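Side-chain contact in methyl-coenzyme M reductase subunit beta (Methanosarcina barkeri, PDB 1E6Y), which forms part of the nickel enzyme that reduces methyl-coenzyme M with coenzyme B, releasing methane and the mixed heterodisulfide in the last step of methanogenesis: residues Y249-E254 with G262-S267. Sequence-based numbering, arbitrary orientation.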
loop_
_atom_site.group_PDB
_atom_site.type_symbol
_atom_site.label_atom_id
_atom_site.label_comp_id
_atom_site.label_asym_id
_atom_site.label_seq_id
_atom_site.Cartn_x
_atom_site.Cartn_y
_atom_site.Cartn_z
ATOM N N TYR E 249 -14.160 -6.585 -40.341
ATOM C CA TYR E 249 -14.433 -5.533 -41.312
ATOM C C TYR E 249 -15.773 -5.738 -42.022
ATOM O O TYR E 249 -16.543 -4.790 -42.190
ATOM C CB TYR E 249 -13.303 -5.467 -42.345
ATOM C CG TYR E 249 -13.494 -4.389 -43.385
ATOM C CD1 TYR E 249 -13.028 -3.095 -43.167
ATOM C CD2 TYR E 249 -14.192 -4.649 -44.565
ATOM C CE1 TYR E 249 -13.255 -2.084 -44.095
ATOM C CE2 TYR E 249 -14.425 -3.648 -45.497
ATOM C CZ TYR E 249 -13.955 -2.367 -45.258
ATOM O OH TYR E 249 -14.185 -1.373 -46.181
ATOM N N ASP E 250 -16.031 -6.967 -42.461
ATOM C CA ASP E 250 -17.240 -7.281 -43.216
ATOM C C ASP E 250 -18.500 -7.162 -42.370
ATOM O O ASP E 250 -19.525 -6.667 -42.841
ATOM C CB ASP E 250 -17.156 -8.693 -43.807
ATOM C CG ASP E 250 -16.240 -8.770 -45.020
ATOM O OD1 ASP E 250 -15.819 -7.718 -45.544
ATOM O OD2 ASP E 250 -15.944 -9.899 -45.457
ATOM N N ILE E 251 -18.423 -7.615 -41.122
ATOM C CA ILE E 251 -19.563 -7.529 -40.216
ATOM C C ILE E 251 -19.890 -6.069 -39.908
ATOM O O ILE E 251 -21.056 -5.670 -39.944
ATOM C CB ILE E 251 -19.302 -8.309 -38.903
ATOM C CG1 ILE E 251 -19.274 -9.812 -39.205
ATOM C CG2 ILE E 251 -20.390 -8.003 -37.872
ATOM C CD1 ILE E 251 -18.921 -10.686 -38.014
ATOM N N VAL E 252 -18.853 -5.258 -39.714
ATOM C CA VAL E 252 -19.036 -3.828 -39.486
ATOM C C VAL E 252 -19.641 -3.161 -40.720
ATOM O O VAL E 252 -20.624 -2.425 -40.612
ATOM C CB VAL E 252 -17.694 -3.139 -39.127
ATOM C CG1 VAL E 252 -17.867 -1.624 -39.081
ATOM C CG2 VAL E 252 -17.201 -3.642 -37.779
ATOM N N LYS E 253 -19.117 -3.501 -41.895
ATOM C CA LYS E 253 -19.569 -2.875 -43.132
ATOM C C LYS E 253 -21.039 -3.163 -43.440
ATOM O O LYS E 253 -21.783 -2.260 -43.817
ATOM C CB LYS E 253 -18.693 -3.318 -44.305
ATOM C CG LYS E 253 -18.976 -2.566 -45.594
ATOM C CD LYS E 253 -18.022 -2.993 -46.691
ATOM C CE LYS E 253 -18.525 -2.571 -48.061
ATOM N NZ LYS E 253 -18.605 -1.090 -48.175
ATOM N N GLU E 254 -21.473 -4.402 -43.218
ATOM C CA GLU E 254 -22.851 -4.772 -43.524
ATOM C C GLU E 254 -23.850 -4.299 -42.470
ATOM O O GLU E 254 -25.062 -4.364 -42.683
ATOM C CB GLU E 254 -22.971 -6.286 -43.727
ATOM C CG GLU E 254 -22.828 -7.130 -42.468
ATOM C CD GLU E 254 -22.789 -8.622 -42.770
ATOM O OE1 GLU E 254 -22.811 -9.423 -41.816
ATOM O OE2 GLU E 254 -22.714 -9.001 -43.960
ATOM N N GLY E 262 -28.067 -5.271 -32.068
ATOM C CA GLY E 262 -28.910 -6.414 -32.381
ATOM C C GLY E 262 -28.672 -7.040 -33.743
ATOM O O GLY E 262 -28.654 -8.263 -33.865
ATOM N N THR E 263 -28.494 -6.215 -34.773
ATOM C CA THR E 263 -28.290 -6.735 -36.125
ATOM C C THR E 263 -26.888 -7.316 -36.314
ATOM O O THR E 263 -26.693 -8.223 -37.125
ATOM C CB THR E 263 -28.541 -5.657 -37.207
ATOM O OG1 THR E 263 -27.641 -4.558 -37.018
ATOM C CG2 THR E 263 -29.979 -5.157 -37.135
ATOM N N VAL E 264 -25.928 -6.836 -35.527
ATOM C CA VAL E 264 -24.586 -7.413 -35.522
ATOM C C VAL E 264 -24.645 -8.855 -35.017
ATOM O O VAL E 264 -23.951 -9.730 -35.533
ATOM C CB VAL E 264 -23.619 -6.585 -34.633
ATOM C CG1 VAL E 264 -22.290 -7.316 -34.465
ATOM C CG2 VAL E 264 -23.384 -5.220 -35.257
ATOM N N ILE E 265 -25.542 -9.112 -34.071
ATOM C CA ILE E 265 -25.757 -10.461 -33.562
ATOM C C ILE E 265 -26.285 -11.390 -34.657
ATOM O O ILE E 265 -25.818 -12.520 -34.791
ATOM C CB ILE E 265 -26.721 -10.443 -32.347
ATOM C CG1 ILE E 265 -25.974 -9.905 -31.125
ATOM C CG2 ILE E 265 -27.252 -11.843 -32.047
ATOM C CD1 ILE E 265 -26.858 -9.355 -30.051
ATOM N N GLU E 266 -27.167 -10.872 -35.507
ATOM C CA GLU E 266 -27.675 -11.636 -36.643
ATOM C C GLU E 266 -26.540 -12.023 -37.594
ATOM O O GLU E 266 -26.429 -13.179 -38.000
ATOM C CB GLU E 266 -28.730 -10.824 -37.397
ATOM C CG GLU E 266 -29.518 -11.623 -38.424
ATOM C CD GLU E 266 -30.452 -10.758 -39.256
ATOM O OE1 GLU E 266 -30.774 -9.625 -38.829
ATOM O OE2 GLU E 266 -30.855 -11.204 -40.352
ATOM N N SER E 267 -25.656 -11.065 -37.868
ATOM C CA SER E 267 -24.469 -11.298 -38.687
ATOM C C SER E 267 -23.565 -12.366 -38.082
ATOM O O SER E 267 -23.080 -13.250 -38.790
ATOM C CB SER E 267 -23.673 -10.003 -38.845
ATOM O OG SER E 267 -24.390 -9.054 -39.607
#
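The hydroxyl OG of S267 is bonded to two groups: it donates a hydrogen bond to OE1 of E254, the two oxygens lying 2.7 Å apart, and also bonds to ND2 of N255, the residue after E254. The carboxylate takes this hydroxyl on the anti side of OE1, 32° out of its plane. It keeps salt bridges with R270 through OE1 and R271 through OE2, so both of its oxygens are held and its negative charge is probably stabilised. E254 spans the gap because CG stands between the backbone N and the carbonyl carbon (chi1 71°) and the chain then runs on extended; the length of the glutamate chain brings the carboxylate to the hydroxyl. Serine fits the other side, for CB points at helix 247-255 and a side chain this short lets the backbones draw close, with CA of I251 6.4 Å from CA of S267. Were an alanine here, E254 OE1 and N255 ND2 would probably each lose this hydroxyl partner, and the carboxylate would be left to its arginine bridges. Beside this bond the contact is apolar. I251 reaches over with its CG2 branch, set anti to the backbone N, which rests 4.0 Å from both V264 CG1 and S267 CB. The I251 and V264 side chains meet at about a right angle, two beta-branched side chains touching by their methyls, CG2 on CG1; I251 also packs on V305 and A309 of helix 296-318, and V264 on F331 of helix 323-339. With short-segment axes 9.8 Å apart at closest and N-to-C directions 134° apart, consecutive helices 247-255 and 261-274 form a splayed, roughly antiparallel alpha-alpha hairpin within the helical C-terminal domain, away from the coenzyme sites.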